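Local coordinates for putative lipoprotein YcdA (Bacillus subtilis subsp. subtilis str. 168, PDB 4R4G) that is of unknown function but is probably a membrane-attached lipoprotein, built from an N-terminal Ig-like domain joined by a kinked helix to a C-terminal alpha/beta domain, at residues S220-K225 and A238-V243; K148-Y153 and W307-D312; E214-N219 and E281-L286; V295-K300 and A317-A322. All blocks are in the same frame, centred on the assembly; numbering follows the deposited sequence. Where two conformers were deposited one is given.

Overall arrangement
All four interactions lie in the C-terminal domain. Interactions 1, 2 and 4 share its mixed sheet: interaction 1 pairs strands 221-230 and 233-244, interaction 4 lays helix 314-321 on the neighbouring strand 293-301, and interaction 2 sets helix 145-157 against strand 307-308 and the loop after it. The centres of interactions 2 and 4 are about 9 Å apart and those of 1 and 4 about 11 Å. Interaction 3 joins two helix ends, its centre about 15 Å from that of interaction 1, and meets it through Val243. Along the chain, interactions 1 and 3 are nested inside the loop closed by interaction 2, whereas 2 and 4 cross, tying early and late elements into one core.

Interaction 1. Residues S220-K225 and A238-V243; sequences SSIQAK and ATVKPV
Ser221 to Gln223 pair with Thr239 to Lys241 as antiparallel strands whose axes approach to 4.6 Å at 170°. Ser221-Lys241 and Gln223-Thr239 are hydrogen-bonded pairs, each closed by two backbone bonds; Lys241 N donates to Ser221 O at 2.8 Å, and Thr239 N to Gln223 O at 2.7 Å in a nearly straight bond (178° at the hydrogen). Between them Ile222 faces Val240 in a non-hydrogen-bonded pair. CG1 of Ile222 stands opposite its own backbone N (chi1 177°), and with the chain extended beyond it, CD1 slants across the ladder to 3.7 Å from Ala238 CB. Its CG1 also meets Val240 CG2 at 4.2 Å, the two branched side chains meeting at a slant. These strands belong to the beta hairpin 221-230/233-244 of the C-terminal domain's mixed sheet. The apolar face carrying Ile222, Ala224 and Ala238 is covered by helix 145-157 through Val154, Ala147 and Leu150, while Leu319 of helix 314-321 reaches Ile222 and Ala238. The face bearing Ser221, Gln223, Thr239 and Lys241 is polar and more open to solvent. There Ser221 CB lies alongside Lys241 CB at 3.9 Å, and a water sits 2.7 Å from Thr239 OG1, with a weak second bond to Gln223 O. Where the ladder ends, Ser220 CB packs against Val243 CG2 at 3.9 Å, and Ser220 OG turns back to hydrogen-bond Leu216 O of the preceding helix.

Interaction 2. Residues K148-Y153 and W307-D312; sequences KALSAY and WQLDMD
Leu309 CB sits squarely over one face of the Tyr153 ring, 3.9 Å from its centroid and only 4° off the ring normal. Trp307 O lies at the edge of the same ring, near its plane, so backbone and side chain from the 307-312 segment meet the tyrosine in two different ways. The neighbouring turn of the helix packs just as closely: Ala149 CB touches Trp307 CB at 3.7 Å. With CG trans to the backbone N (chi1 178°), Leu309 directs CD2 toward the helix, 3.9 Å from Leu150 CD1. Here helix 145-157 covers the short edge strand 307-308, second arm of a hairpin with strand 293-301. Helices 165-170 and 174-192 enclose Tyr153 further, Phe166 meeting its ring edge-to-face. Around the hydroxyl, where a water enters, the contact is looser: Leu309 N makes a weak 3.4 Å bond to Tyr153 OH, and the water, 2.8 Å from Tyr153 OH, donates to Leu309 O, bridging the hydroxyl and the backbone. Exposed Gln308 brushes Tyr153 OH with its CG before its extended chain runs off. Met311, a selenomethionine, makes a Met-aromatic contact from an oblique position, SE 4.5 Å from Tyr153 CD1.

Interaction 3. Residues E214-N219 and E281-L286; sequences EGLSKN and EEFKKL
Leu216 and Gly215 meet the rim of Phe283, where the C-terminal ends of helices 203-219 and 268-283 pack together in the alpha/beta domain. Leu216 CD2 approaches Phe283 CZ at 4.0 Å, in the plane of the ring, and Gly215 CA lies 4.1 Å from Phe283 CE1 at the same edge. With no side chain at Gly215, the backbones come close: its CA is 4.5 Å from Lys284 CA. Phe283 has its ring swung opposite the backbone N (chi1 -173°), which carries CZ into the apolar cluster with Leu216, Val243 and Ile324. A type I turn from Phe283 to Leu286 carries the chain past Asn219, whose amide lies against Leu286 O without the angle for a hydrogen bond. On the outer side, the extended chain of Lys284 slants across Glu214, whose OE1 touches Lys284 CE at 3.4 Å and forms a long salt bridge with Lys284 NZ at 3.7 Å. Each partner is in turn positioned from within its own segment: Lys218 NZ holds Glu214 OE2 at 3.0 Å, and Glu281 OE1 takes Lys284 NZ at 3.3 Å. Lys284 NZ thus stands between two carboxylates, Glu214 OE1 and Glu281 OE1, which are 6.6 Å apart.

Interaction 4. Residues V295-K300 and A317-A322; sequences VEVKMK and AELVEA
The helical turn on which Val295 packs, beside Leu319, is closed by a 2.8 Å backbone bond from Glu321 N to Ala317 O; no hydrogen bond links strand and helix themselves. This is helix-on-sheet packing in the C-terminal alpha/beta domain: helix 314-321 lies over strand 293-301 with the local axes 8.5 Å apart and crossing at -140°. Val295 carries most of the strand's side of the contact by spreading its two methyls along the helix. With CG1 trans to the backbone N (chi1 178°), that methyl faces the Glu318-Leu319 step, 4.0 Å from Leu319 N and 4.1 Å from Glu318 CB. CG2 points to the C-terminal side, meeting Glu318 O at 3.9 Å and Ala322 CB at 4.0 Å, so that the valine rests between residues one turn apart. Two residues along the strand, and on the same face, Val297 turns CG2 toward Leu319. Those two side chains cross at about a right angle. Leu319 is central to the surrounding core as well: beyond the strand it touches Leu150 in helix 145-157 and Leu309 in the loop after strand 307-308. Strand 293-301 is tied to its neighbour by backbone bonds of Val295 with Ala238 and Val297 with Val236. At the margin Glu318 contributes its CB, while its chain runs out extended to an exposed carboxylate. Deeper in, the methyl Val297 CG2 lies 3.9 Å from Leu319 CB and 4.2 Å from Leu319 CD2.

Interaction 1. Residues S220-K225 and A238-V243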
loop_
_atom_site.group_PDB
_atom_site.type_symbol
_atom_site.label_atom_id
_atom_site.label_comp_id
_atom_site.label_asym_id
_atom_site.label_seq_id
_atom_site.Cartn_x
_atom_site.Cartn_y
_atom_site.Cartn_z
ATOM N N SER A 220 -11.193 -15.888 6.950
ATOM C CA SER A 220 -9.844 -15.394 6.678
ATOM C C SER A 220 -9.894 -13.895 6.704
ATOM O O SER A 220 -10.963 -13.288 6.505
ATOM C CB SER A 220 -9.278 -15.937 5.370
ATOM O OG SER A 220 -9.547 -15.063 4.290
ATOM N N SER A 221 -8.742 -13.295 6.996
ATOM C CA SER A 221 -8.643 -11.848 7.112
ATOM C C SER A 221 -7.422 -11.289 6.415
ATOM O O SER A 221 -6.391 -11.958 6.314
ATOM C CB SER A 221 -8.601 -11.455 8.581
ATOM O OG SER A 221 -8.845 -10.066 8.719
ATOM N N ILE A 222 -7.546 -10.046 5.954
ATOM C CA ILE A 222 -6.463 -9.277 5.366
ATOM C C ILE A 222 -6.429 -7.884 6.006
ATOM O O ILE A 222 -7.443 -7.185 6.077
ATOM C CB ILE A 222 -6.501 -9.204 3.822
ATOM C CG1 ILE A 222 -5.356 -8.304 3.306
ATOM C CG2 ILE A 222 -7.876 -8.733 3.293
ATOM C CD1 ILE A 222 -4.976 -8.417 1.835
ATOM N N GLN A 223 -5.254 -7.500 6.481
ATOM C CA GLN A 223 -4.970 -6.152 6.951
ATOM C C GLN A 223 -4.014 -5.589 5.927
ATOM O O GLN A 223 -2.944 -6.175 5.728
ATOM C CB GLN A 223 -4.384 -6.138 8.374
ATOM C CG GLN A 223 -5.402 -6.306 9.503
ATOM C CD GLN A 223 -4.753 -6.076 10.854
ATOM O OE1 GLN A 223 -4.375 -7.024 11.556
ATOM N NE2 GLN A 223 -4.575 -4.808 11.235
ATOM N N ALA A 224 -4.429 -4.546 5.191
ATOM C CA ALA A 224 -3.594 -3.960 4.134
ATOM C C ALA A 224 -3.114 -2.545 4.492
ATOM O O ALA A 224 -3.916 -1.658 4.804
ATOM C CB ALA A 224 -4.361 -3.930 2.819
ATOM N N LYS A 225 -1.798 -2.332 4.443
ATOM C CA LYS A 225 -1.222 -1.023 4.721
ATOM C C LYS A 225 -0.231 -0.646 3.664
ATOM O O LYS A 225 0.674 -1.427 3.396
ATOM C CB LYS A 225 -0.525 -0.996 6.095
ATOM C CG LYS A 225 -0.151 0.422 6.506
ATOM C CD LYS A 225 0.879 0.530 7.603
ATOM C CE LYS A 225 1.297 1.985 7.666
ATOM N NZ LYS A 225 2.169 2.309 8.827
ATOM N N ALA A 238 0.448 -6.622 3.012
ATOM C CA ALA A 238 -0.768 -7.376 3.310
ATOM C C ALA A 238 -0.499 -8.392 4.396
ATOM O O ALA A 238 0.368 -9.251 4.237
ATOM C CB ALA A 238 -1.277 -8.055 2.062
ATOM N N THR A 239 -1.190 -8.256 5.528
ATOM C CA THR A 239 -1.013 -9.192 6.627
ATOM C C THR A 239 -2.241 -10.058 6.572
ATOM O O THR A 239 -3.369 -9.587 6.767
ATOM C CB THR A 239 -0.729 -8.469 7.960
ATOM O OG1 THR A 239 0.417 -7.591 7.813
ATOM C CG2 THR A 239 -0.515 -9.441 9.105
ATOM N N VAL A 240 -2.023 -11.320 6.223
ATOM C CA VAL A 240 -3.105 -12.233 5.978
ATOM C C VAL A 240 -3.191 -13.330 7.018
ATOM O O VAL A 240 -2.202 -14.029 7.261
ATOM C CB VAL A 240 -2.936 -12.844 4.547
ATOM C CG1 VAL A 240 -3.957 -13.961 4.272
ATOM C CG2 VAL A 240 -2.998 -11.765 3.458
ATOM N N LYS A 241 -4.413 -13.490 7.598
ATOM C CA LYS A 241 -4.797 -14.557 8.515
ATOM C C LYS A 241 -5.394 -15.654 7.621
ATOM O O LYS A 241 -6.467 -15.422 7.051
ATOM C CB LYS A 241 -5.802 -14.021 9.563
ATOM C CG LYS A 241 -6.307 -15.053 10.585
ATOM C CD LYS A 241 -7.265 -14.435 11.632
ATOM C CE LYS A 241 -8.682 -14.203 11.132
ATOM N NZ LYS A 241 -9.501 -13.432 12.101
ATOM N N PRO A 242 -4.707 -16.791 7.377
ATOM C CA PRO A 242 -5.275 -17.778 6.455
ATOM C C PRO A 242 -6.303 -18.701 7.070
ATOM O O PRO A 242 -6.386 -18.793 8.289
ATOM C CB PRO A 242 -4.052 -18.592 6.028
ATOM C CG PRO A 242 -3.139 -18.523 7.167
ATOM C CD PRO A 242 -3.396 -17.237 7.899
ATOM N N VAL A 243 -7.052 -19.413 6.216
ATOM C CA VAL A 243 -7.951 -20.461 6.635
ATOM C C VAL A 243 -6.995 -21.650 6.912
ATOM O O VAL A 243 -6.060 -21.866 6.132
ATOM C CB VAL A 243 -9.052 -20.742 5.543
ATOM C CG1 VAL A 243 -9.659 -22.117 5.671
ATOM C CG2 VAL A 243 -10.156 -19.695 5.565
HETATM O O HOH W 1 -0.145 -4.991 7.228
#

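Interaction 2. Residues K148-Y153 and W307-D312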
loop_
_atom_site.group_PDB
_atom_site.type_symbol
_atom_site.label_atom_id
_atom_site.label_comp_id
_atom_site.label_asym_id
_atom_site.label_seq_id
_atom_site.Cartn_x
_atom_site.Cartn_y
_atom_site.Cartn_z
ATOM N N LYS A 148 -6.443 0.465 -0.043
ATOM C CA LYS A 148 -7.893 0.435 -0.254
ATOM C C LYS A 148 -8.138 -0.355 -1.551
ATOM O O LYS A 148 -8.849 -1.367 -1.525
ATOM C CB LYS A 148 -8.502 1.866 -0.274
ATOM C CG LYS A 148 -8.447 2.601 1.098
ATOM C CD LYS A 148 -9.102 4.012 1.087
ATOM C CE LYS A 148 -8.702 4.902 2.262
ATOM N NZ LYS A 148 -7.620 5.901 1.916
ATOM N N ALA A 149 -7.438 0.020 -2.634
ATOM C CA ALA A 149 -7.477 -0.681 -3.912
ATOM C C ALA A 149 -7.057 -2.165 -3.777
ATOM O O ALA A 149 -7.790 -3.016 -4.273
ATOM C CB ALA A 149 -6.603 0.025 -4.923
ATOM N N LEU A 150 -5.950 -2.495 -3.065
ATOM C CA LEU A 150 -5.546 -3.902 -2.891
ATOM C C LEU A 150 -6.645 -4.716 -2.177
ATOM O O LEU A 150 -6.926 -5.853 -2.567
ATOM C CB LEU A 150 -4.211 -4.069 -2.153
ATOM C CG LEU A 150 -3.852 -5.537 -1.890
ATOM C CD1 LEU A 150 -3.519 -6.275 -3.181
ATOM C CD2 LEU A 150 -2.774 -5.685 -0.874
ATOM N N SER A 151 -7.279 -4.121 -1.156
ATOM C CA SER A 151 -8.362 -4.745 -0.399
ATOM C C SER A 151 -9.577 -5.002 -1.311
ATOM O O SER A 151 -10.210 -6.051 -1.158
ATOM C CB SER A 151 -8.745 -3.877 0.799
ATOM O OG SER A 151 -9.567 -4.569 1.724
ATOM N N ALA A 152 -9.881 -4.076 -2.272
ATOM C CA ALA A 152 -10.982 -4.213 -3.250
ATOM C C ALA A 152 -10.741 -5.411 -4.176
ATOM O O ALA A 152 -11.678 -6.145 -4.477
ATOM C CB ALA A 152 -11.128 -2.943 -4.075
ATOM N N TYR A 153 -9.473 -5.620 -4.596
ATOM C CA TYR A 153 -9.041 -6.745 -5.412
ATOM C C TYR A 153 -9.297 -8.035 -4.662
ATOM O O TYR A 153 -9.856 -8.956 -5.234
ATOM C CB TYR A 153 -7.549 -6.625 -5.768
ATOM C CG TYR A 153 -7.268 -5.952 -7.093
ATOM C CD1 TYR A 153 -7.237 -6.682 -8.276
ATOM C CD2 TYR A 153 -6.991 -4.589 -7.160
ATOM C CE1 TYR A 153 -6.944 -6.074 -9.493
ATOM C CE2 TYR A 153 -6.698 -3.968 -8.374
ATOM C CZ TYR A 153 -6.684 -4.714 -9.539
ATOM O OH TYR A 153 -6.414 -4.104 -10.738
ATOM N N TRP A 307 -5.340 2.606 -8.545
ATOM C CA TRP A 307 -4.277 1.653 -8.292
ATOM C C TRP A 307 -4.642 0.260 -8.793
ATOM O O TRP A 307 -5.783 -0.183 -8.657
ATOM C CB TRP A 307 -3.926 1.645 -6.815
ATOM C CG TRP A 307 -3.325 2.939 -6.363
ATOM C CD1 TRP A 307 -3.992 4.036 -5.900
ATOM C CD2 TRP A 307 -1.941 3.288 -6.384
ATOM N NE1 TRP A 307 -3.100 5.038 -5.595
ATOM C CE2 TRP A 307 -1.830 4.606 -5.883
ATOM C CE3 TRP A 307 -0.770 2.612 -6.773
ATOM C CZ2 TRP A 307 -0.596 5.240 -5.716
ATOM C CZ3 TRP A 307 0.452 3.252 -6.632
ATOM C CH2 TRP A 307 0.534 4.542 -6.094
ATOM N N GLN A 308 -3.659 -0.406 -9.412
ATOM C CA GLN A 308 -3.818 -1.713 -10.027
ATOM C C GLN A 308 -2.796 -2.734 -9.547
ATOM O O GLN A 308 -1.651 -2.398 -9.239
ATOM C CB GLN A 308 -3.703 -1.582 -11.550
ATOM C CG GLN A 308 -5.026 -1.362 -12.263
ATOM C CD GLN A 308 -4.850 -1.306 -13.758
ATOM O OE1 GLN A 308 -4.203 -0.394 -14.303
ATOM N NE2 GLN A 308 -5.439 -2.267 -14.454
ATOM N N LEU A 309 -3.237 -4.003 -9.512
ATOM C CA LEU A 309 -2.438 -5.184 -9.179
ATOM C C LEU A 309 -2.233 -6.009 -10.461
ATOM O O LEU A 309 -3.218 -6.356 -11.119
ATOM C CB LEU A 309 -3.122 -6.032 -8.081
ATOM C CG LEU A 309 -2.410 -7.313 -7.682
ATOM C CD1 LEU A 309 -1.023 -7.039 -7.177
ATOM C CD2 LEU A 309 -3.190 -8.083 -6.660
ATOM N N ASP A 310 -0.960 -6.279 -10.831
ATOM C CA ASP A 310 -0.642 -7.103 -11.999
ATOM C C ASP A 310 -0.822 -8.551 -11.573
ATOM O O ASP A 310 -0.093 -9.029 -10.704
ATOM C CB ASP A 310 0.781 -6.817 -12.557
ATOM C CG ASP A 310 1.141 -7.473 -13.900
ATOM O OD1 ASP A 310 0.378 -8.375 -14.362
ATOM O OD2 ASP A 310 2.184 -7.092 -14.486
HETATM N N MSE A 311 -1.827 -9.224 -12.139
HETATM C CA MSE A 311 -2.154 -10.607 -11.787
HETATM C C MSE A 311 -1.054 -11.612 -12.203
HETATM O O MSE A 311 -0.944 -12.692 -11.611
HETATM C CB MSE A 311 -3.512 -11.010 -12.379
HETATM C CG MSE A 311 -4.707 -10.239 -11.772
HETATM SE SE MSE A 311 -4.754 -10.072 -9.798
HETATM C CE MSE A 311 -4.708 -12.007 -9.312
ATOM N N ASP A 312 -0.210 -11.208 -13.167
ATOM C CA ASP A 312 0.905 -11.986 -13.692
ATOM C C ASP A 312 2.174 -11.874 -12.803
ATOM O O ASP A 312 3.079 -12.697 -12.942
ATOM C CB ASP A 312 1.212 -11.553 -15.145
ATOM C CG ASP A 312 0.190 -11.994 -16.198
ATOM O OD1 ASP A 312 -0.532 -12.997 -15.957
ATOM O OD2 ASP A 312 0.156 -11.374 -17.285
HETATM O O HOH W 2 -5.621 -5.634 -12.994
#

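Interaction 3. Residues E214-N219 and E281-L286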
loop_
_atom_site.group_PDB
_atom_site.type_symbol
_atom_site.label_atom_id
_atom_site.label_comp_id
_atom_site.label_asym_id
_atom_site.label_seq_id
_atom_site.Cartn_x
_atom_site.Cartn_y
_atom_site.Cartn_z
ATOM N N GLU A 214 -16.398 -18.319 -0.386
ATOM C CA GLU A 214 -17.319 -18.043 0.713
ATOM C C GLU A 214 -16.611 -18.287 2.040
ATOM O O GLU A 214 -16.767 -17.481 2.961
ATOM C CB GLU A 214 -18.615 -18.845 0.605
ATOM C CG GLU A 214 -19.780 -18.120 1.267
ATOM C CD GLU A 214 -20.718 -18.993 2.086
ATOM O OE1 GLU A 214 -21.409 -19.862 1.497
ATOM O OE2 GLU A 214 -20.786 -18.779 3.319
ATOM N N GLY A 215 -15.783 -19.337 2.083
ATOM C CA GLY A 215 -14.976 -19.692 3.244
ATOM C C GLY A 215 -13.976 -18.605 3.586
ATOM O O GLY A 215 -13.907 -18.169 4.737
ATOM N N LEU A 216 -13.227 -18.119 2.579
ATOM C CA LEU A 216 -12.232 -17.075 2.783
ATOM C C LEU A 216 -12.878 -15.775 3.202
ATOM O O LEU A 216 -12.344 -15.114 4.082
ATOM C CB LEU A 216 -11.354 -16.863 1.542
ATOM C CG LEU A 216 -10.525 -18.064 1.043
ATOM C CD1 LEU A 216 -9.741 -17.696 -0.195
ATOM C CD2 LEU A 216 -9.551 -18.573 2.091
ATOM N N SER A 217 -14.043 -15.428 2.640
ATOM C CA SER A 217 -14.749 -14.178 2.969
ATOM C C SER A 217 -15.086 -14.078 4.447
ATOM O O SER A 217 -15.095 -12.980 4.993
ATOM C CB SER A 217 -16.028 -14.028 2.142
ATOM O OG SER A 217 -17.115 -14.752 2.694
ATOM N N LYS A 218 -15.340 -15.220 5.085
ATOM C CA LYS A 218 -15.761 -15.326 6.482
ATOM C C LYS A 218 -14.649 -15.750 7.458
ATOM O O LYS A 218 -14.572 -15.212 8.554
ATOM C CB LYS A 218 -16.910 -16.345 6.579
ATOM C CG LYS A 218 -18.244 -15.792 6.096
ATOM C CD LYS A 218 -19.236 -16.876 5.668
ATOM C CE LYS A 218 -20.100 -17.438 6.782
ATOM N NZ LYS A 218 -20.951 -18.566 6.298
ATOM N N ASN A 219 -13.844 -16.749 7.091
ATOM C CA ASN A 219 -12.865 -17.370 7.980
ATOM C C ASN A 219 -11.411 -16.972 7.694
ATOM O O ASN A 219 -10.491 -17.640 8.161
ATOM C CB ASN A 219 -13.023 -18.895 7.912
ATOM C CG ASN A 219 -14.467 -19.355 7.911
ATOM O OD1 ASN A 219 -15.320 -18.782 8.614
ATOM N ND2 ASN A 219 -14.772 -20.384 7.093
ATOM N N GLU A 281 -18.349 -27.778 0.978
ATOM C CA GLU A 281 -19.083 -27.808 2.235
ATOM C C GLU A 281 -18.152 -28.046 3.415
ATOM O O GLU A 281 -18.376 -27.467 4.484
ATOM C CB GLU A 281 -20.230 -28.836 2.157
ATOM C CG GLU A 281 -21.180 -28.646 0.955
ATOM C CD GLU A 281 -21.518 -27.234 0.465
ATOM O OE1 GLU A 281 -22.047 -26.425 1.263
ATOM O OE2 GLU A 281 -21.266 -26.943 -0.730
ATOM N N GLU A 282 -17.060 -28.795 3.191
ATOM C CA GLU A 282 -16.057 -29.071 4.218
ATOM C C GLU A 282 -15.089 -27.901 4.371
ATOM O O GLU A 282 -14.696 -27.599 5.497
ATOM C CB GLU A 282 -15.300 -30.373 3.926
ATOM C CG GLU A 282 -16.121 -31.622 4.168
ATOM C CD GLU A 282 -16.769 -31.772 5.536
ATOM O OE1 GLU A 282 -16.081 -31.600 6.572
ATOM O OE2 GLU A 282 -17.974 -32.114 5.559
ATOM N N PHE A 283 -14.710 -27.234 3.257
ATOM C CA PHE A 283 -13.845 -26.046 3.297
ATOM C C PHE A 283 -14.515 -24.929 4.108
ATOM O O PHE A 283 -13.873 -24.310 4.941
ATOM C CB PHE A 283 -13.525 -25.544 1.874
ATOM C CG PHE A 283 -12.498 -24.435 1.855
ATOM C CD1 PHE A 283 -12.872 -23.110 2.066
ATOM C CD2 PHE A 283 -11.149 -24.718 1.671
ATOM C CE1 PHE A 283 -11.921 -22.093 2.091
ATOM C CE2 PHE A 283 -10.198 -23.692 1.675
ATOM C CZ PHE A 283 -10.593 -22.385 1.878
ATOM N N LYS A 284 -15.804 -24.676 3.854
ATOM C CA LYS A 284 -16.643 -23.695 4.544
ATOM C C LYS A 284 -16.702 -23.957 6.065
ATOM O O LYS A 284 -17.081 -23.057 6.807
ATOM C CB LYS A 284 -18.077 -23.728 3.974
ATOM C CG LYS A 284 -18.324 -22.944 2.674
ATOM C CD LYS A 284 -19.751 -23.284 2.166
ATOM C CE LYS A 284 -20.052 -22.850 0.754
ATOM N NZ LYS A 284 -21.374 -23.356 0.303
ATOM N N LYS A 285 -16.346 -25.172 6.526
ATOM C CA LYS A 285 -16.331 -25.575 7.939
ATOM C C LYS A 285 -15.019 -25.213 8.656
ATOM O O LYS A 285 -14.964 -25.313 9.883
ATOM C CB LYS A 285 -16.504 -27.080 8.055
ATOM C CG LYS A 285 -17.884 -27.613 7.751
ATOM C CD LYS A 285 -17.938 -29.043 8.225
ATOM C CE LYS A 285 -19.050 -29.785 7.580
ATOM N NZ LYS A 285 -19.001 -31.213 7.950
ATOM N N LEU A 286 -13.945 -24.871 7.899
ATOM C CA LEU A 286 -12.633 -24.607 8.473
ATOM C C LEU A 286 -12.525 -23.211 9.061
ATOM O O LEU A 286 -13.090 -22.262 8.521
ATOM C CB LEU A 286 -11.521 -24.776 7.436
ATOM C CG LEU A 286 -11.484 -25.959 6.515
ATOM C CD1 LEU A 286 -10.627 -25.625 5.301
ATOM C CD2 LEU A 286 -10.960 -27.195 7.198
#

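Interaction 4. Residues V295-K300 and A317-A322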
loop_
_atom_site.group_PDB
_atom_site.type_symbol
_atom_site.label_atom_id
_atom_site.label_comp_id
_atom_site.label_asym_id
_atom_site.label_seq_id
_atom_site.Cartn_x
_atom_site.Cartn_y
_atom_site.Cartn_z
ATOM N N VAL A 295 2.776 -10.211 3.194
ATOM C CA VAL A 295 3.235 -10.256 1.806
ATOM C C VAL A 295 3.326 -8.846 1.309
ATOM O O VAL A 295 2.405 -8.068 1.535
ATOM C CB VAL A 295 2.312 -11.129 0.898
ATOM C CG1 VAL A 295 2.776 -11.115 -0.556
ATOM C CG2 VAL A 295 2.241 -12.558 1.400
ATOM N N GLU A 296 4.421 -8.503 0.642
ATOM C CA GLU A 296 4.553 -7.175 0.057
ATOM C C GLU A 296 4.083 -7.278 -1.367
ATOM O O GLU A 296 4.426 -8.235 -2.066
ATOM C CB GLU A 296 5.982 -6.625 0.162
ATOM C CG GLU A 296 6.302 -6.065 1.535
ATOM C CD GLU A 296 7.613 -5.315 1.661
ATOM O OE1 GLU A 296 8.647 -5.833 1.175
ATOM O OE2 GLU A 296 7.615 -4.238 2.304
ATOM N N VAL A 297 3.218 -6.358 -1.761
ATOM C CA VAL A 297 2.583 -6.353 -3.072
ATOM C C VAL A 297 2.752 -4.967 -3.673
ATOM O O VAL A 297 2.509 -3.967 -2.996
ATOM C CB VAL A 297 1.083 -6.774 -2.915
ATOM C CG1 VAL A 297 0.208 -6.266 -4.053
ATOM C CG2 VAL A 297 0.947 -8.283 -2.764
ATOM N N LYS A 298 3.167 -4.908 -4.936
ATOM C CA LYS A 298 3.353 -3.655 -5.647
ATOM C C LYS A 298 2.093 -3.299 -6.438
ATOM O O LYS A 298 1.571 -4.117 -7.207
ATOM C CB LYS A 298 4.588 -3.741 -6.569
ATOM C CG LYS A 298 5.040 -2.424 -7.211
ATOM C CD LYS A 298 6.294 -2.590 -8.094
ATOM C CE LYS A 298 6.028 -3.244 -9.438
ATOM N NZ LYS A 298 7.195 -3.146 -10.349
HETATM N N MSE A 299 1.604 -2.077 -6.213
HETATM C CA MSE A 299 0.465 -1.472 -6.910
HETATM C C MSE A 299 0.996 -0.441 -7.882
HETATM O O MSE A 299 2.058 0.134 -7.631
HETATM C CB MSE A 299 -0.506 -0.789 -5.924
HETATM C CG MSE A 299 -1.102 -1.697 -4.860
HETATM SE SE MSE A 299 -2.183 -3.113 -5.566
HETATM C CE MSE A 299 -3.779 -2.128 -6.151
ATOM N N LYS A 300 0.254 -0.160 -8.957
ATOM C CA LYS A 300 0.674 0.818 -9.950
ATOM C C LYS A 300 -0.463 1.788 -10.223
ATOM O O LYS A 300 -1.571 1.362 -10.551
ATOM C CB LYS A 300 1.144 0.102 -11.237
ATOM C CG LYS A 300 2.623 -0.318 -11.184
ATOM C CD LYS A 300 3.011 -1.421 -12.193
ATOM C CE LYS A 300 4.517 -1.528 -12.371
ATOM N NZ LYS A 300 4.919 -2.753 -13.121
ATOM N N ALA A 317 0.561 -13.724 -6.848
ATOM C CA ALA A 317 0.364 -15.153 -6.623
ATOM C C ALA A 317 0.587 -15.490 -5.169
ATOM O O ALA A 317 -0.222 -16.194 -4.576
ATOM C CB ALA A 317 1.311 -15.955 -7.495
ATOM N N GLU A 318 1.667 -14.949 -4.586
ATOM C CA GLU A 318 2.069 -15.114 -3.193
ATOM C C GLU A 318 1.012 -14.593 -2.258
ATOM O O GLU A 318 0.855 -15.135 -1.168
ATOM C CB GLU A 318 3.360 -14.351 -2.950
ATOM C CG GLU A 318 4.496 -15.217 -2.447
ATOM C CD GLU A 318 5.854 -14.590 -2.677
ATOM O OE1 GLU A 318 6.079 -13.458 -2.187
ATOM O OE2 GLU A 318 6.679 -15.220 -3.380
ATOM N N LEU A 319 0.307 -13.524 -2.663
ATOM C CA LEU A 319 -0.763 -12.933 -1.875
ATOM C C LEU A 319 -1.941 -13.926 -1.835
ATOM O O LEU A 319 -2.424 -14.273 -0.746
ATOM C CB LEU A 319 -1.163 -11.577 -2.473
ATOM C CG LEU A 319 -2.458 -10.928 -1.963
ATOM C CD1 LEU A 319 -2.321 -10.447 -0.507
ATOM C CD2 LEU A 319 -2.912 -9.815 -2.909
ATOM N N VAL A 320 -2.338 -14.437 -3.017
ATOM C CA VAL A 320 -3.421 -15.410 -3.168
ATOM C C VAL A 320 -3.083 -16.690 -2.379
ATOM O O VAL A 320 -3.932 -17.154 -1.623
ATOM C CB VAL A 320 -3.699 -15.689 -4.665
ATOM C CG1 VAL A 320 -4.773 -16.748 -4.846
ATOM C CG2 VAL A 320 -4.098 -14.407 -5.391
ATOM N N GLU A 321 -1.834 -17.200 -2.485
ATOM C CA GLU A 321 -1.374 -18.416 -1.788
ATOM C C GLU A 321 -1.378 -18.256 -0.274
ATOM O O GLU A 321 -1.463 -19.251 0.441
ATOM C CB GLU A 321 0.047 -18.811 -2.235
ATOM C CG GLU A 321 0.127 -19.485 -3.597
ATOM C CD GLU A 321 1.515 -19.642 -4.204
ATOM O OE1 GLU A 321 2.469 -18.982 -3.726
ATOM O OE2 GLU A 321 1.637 -20.404 -5.192
ATOM N N ALA A 322 -1.245 -17.013 0.216
ATOM C CA ALA A 322 -1.180 -16.694 1.648
ATOM C C ALA A 322 -2.522 -16.860 2.376
ATOM O O ALA A 322 -2.535 -16.819 3.611
ATOM C CB ALA A 322 -0.681 -15.266 1.837
#